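Local coordinates for 49 protein (Murid herpesvirus 4, PDB 6A4V) that probably interacts with the host poly(ADP-ribose) polymerase 1 and thereby helps the virus to replicate, at residues Pro87-Leu90 against Pro91-Glu95. Residues are numbered along the deposited sequence; the frame is centred on the assembly and turned at random.
Sequences PFLL and PHLRE
L89 and L93, one helical turn apart, run alongside each other in the same direction, with their CD1 methyls 3.7 Å apart. In L89, CG stands anti to the backbone N (chi1 -179°), which swings the isopropyl end toward L93; branched and apolar, both leucines suit this buried face.

Three i to i+4 backbone bonds build the first turns of the helix. N of H92 reaches O of F88 at 3.1 Å, N of L93 meets O of L89 at 3.0 Å, and N of R94 lies 2.7 Å from O of L90, nearly in line with that carbonyl. P91 has no N-H to give, yet proline is favoured in a helix's first turn, where N-H groups are not needed for the helical bonding pattern; P91 CG rests 3.8 Å from P87 O.

The long, flexible R94 chain bends at chi3 (-40°), folding back over the turn until P91 CA sits 3.3 Å above the guanidinium plane, toward its rim, while NH1 comes within 3.7 Å of L90 CB.

This is the start of helix 89-104. L89 and L93 pack on F230 of helix 213-235, H92 offers an aromatic ring to that of F195, and L89 also touches L296 of the second subunit.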
# COMPACT_ATOMS: atom_id res chain seq x y z
N PRO B 87 12.03 -4.12 7.96
CA PRO B 87 12.95 -5.22 8.27
C PRO B 87 13.70 -5.90 7.10
O PRO B 87 14.77 -6.45 7.33
CB PRO B 87 12.02 -6.28 8.91
CG PRO B 87 10.89 -5.47 9.49
CD PRO B 87 10.66 -4.35 8.48
N PHE B 88 13.11 -5.74 5.90
CA PHE B 88 13.47 -6.11 4.56
C PHE B 88 14.27 -5.04 3.81
O PHE B 88 14.75 -5.33 2.70
CB PHE B 88 12.23 -6.19 3.64
CG PHE B 88 11.17 -7.23 3.91
CD1 PHE B 88 10.66 -7.45 5.18
CD2 PHE B 88 10.60 -7.91 2.84
CE1 PHE B 88 9.66 -8.39 5.39
CE2 PHE B 88 9.59 -8.85 3.05
CZ PHE B 88 9.13 -9.09 4.33
N LEU B 89 14.31 -3.79 4.29
CA LEU B 89 14.83 -2.65 3.48
C LEU B 89 16.36 -2.69 3.27
O LEU B 89 16.83 -2.35 2.13
CB LEU B 89 14.41 -1.33 4.09
CG LEU B 89 14.86 -0.08 3.32
CD1 LEU B 89 14.40 -0.13 1.90
CD2 LEU B 89 14.34 1.18 3.95
N LEU B 90 17.14 -2.97 4.33
CA LEU B 90 18.60 -2.90 4.24
C LEU B 90 19.08 -4.13 3.49
O LEU B 90 19.81 -4.00 2.52
CB LEU B 90 19.29 -2.76 5.62
CG LEU B 90 19.05 -1.47 6.42
CD1 LEU B 90 19.95 -1.37 7.63
CD2 LEU B 90 19.23 -0.21 5.57
N PRO B 91 18.60 -5.35 3.83
CA PRO B 91 18.91 -6.54 3.04
C PRO B 91 18.61 -6.32 1.55
O PRO B 91 19.37 -6.65 0.69
CB PRO B 91 17.95 -7.59 3.60
CG PRO B 91 17.70 -7.15 5.01
CD PRO B 91 17.66 -5.65 4.92
N HIS B 92 17.46 -5.72 1.24
CA HIS B 92 17.13 -5.44 -0.16
C HIS B 92 18.17 -4.51 -0.81
O HIS B 92 18.70 -4.78 -1.90
CB HIS B 92 15.79 -4.77 -0.25
CG HIS B 92 15.38 -4.55 -1.64
ND1 HIS B 92 14.90 -5.59 -2.41
CD2 HIS B 92 15.25 -3.42 -2.36
CE1 HIS B 92 14.65 -5.11 -3.61
NE2 HIS B 92 14.77 -3.75 -3.57
N LEU B 93 18.41 -3.38 -0.16
CA LEU B 93 19.35 -2.38 -0.64
C LEU B 93 20.73 -3.00 -0.77
O LEU B 93 21.40 -2.83 -1.78
CB LEU B 93 19.35 -1.16 0.27
CG LEU B 93 18.21 -0.19 0.03
CD1 LEU B 93 18.00 0.66 1.24
CD2 LEU B 93 18.50 0.70 -1.17
N ARG B 94 21.10 -3.89 0.12
CA ARG B 94 22.43 -4.49 -0.08
C ARG B 94 22.44 -5.29 -1.37
O ARG B 94 23.31 -5.17 -2.25
CB ARG B 94 22.77 -5.37 1.11
CG ARG B 94 23.40 -4.63 2.26
CD ARG B 94 23.94 -5.56 3.36
NE ARG B 94 23.07 -6.70 3.63
CZ ARG B 94 22.15 -6.70 4.57
NH1 ARG B 94 21.68 -5.55 5.01
NH2 ARG B 94 21.64 -7.84 5.02
N GLU B 95 21.46 -6.18 -1.44
CA GLU B 95 21.27 -7.05 -2.60
C GLU B 95 21.21 -6.18 -3.87
O GLU B 95 21.71 -6.59 -4.97
CB GLU B 95 20.06 -7.96 -2.35
CG GLU B 95 20.05 -9.26 -3.11
CD GLU B 95 21.20 -10.23 -2.89
OE1 GLU B 95 21.36 -10.73 -1.73
OE2 GLU B 95 21.92 -10.49 -3.87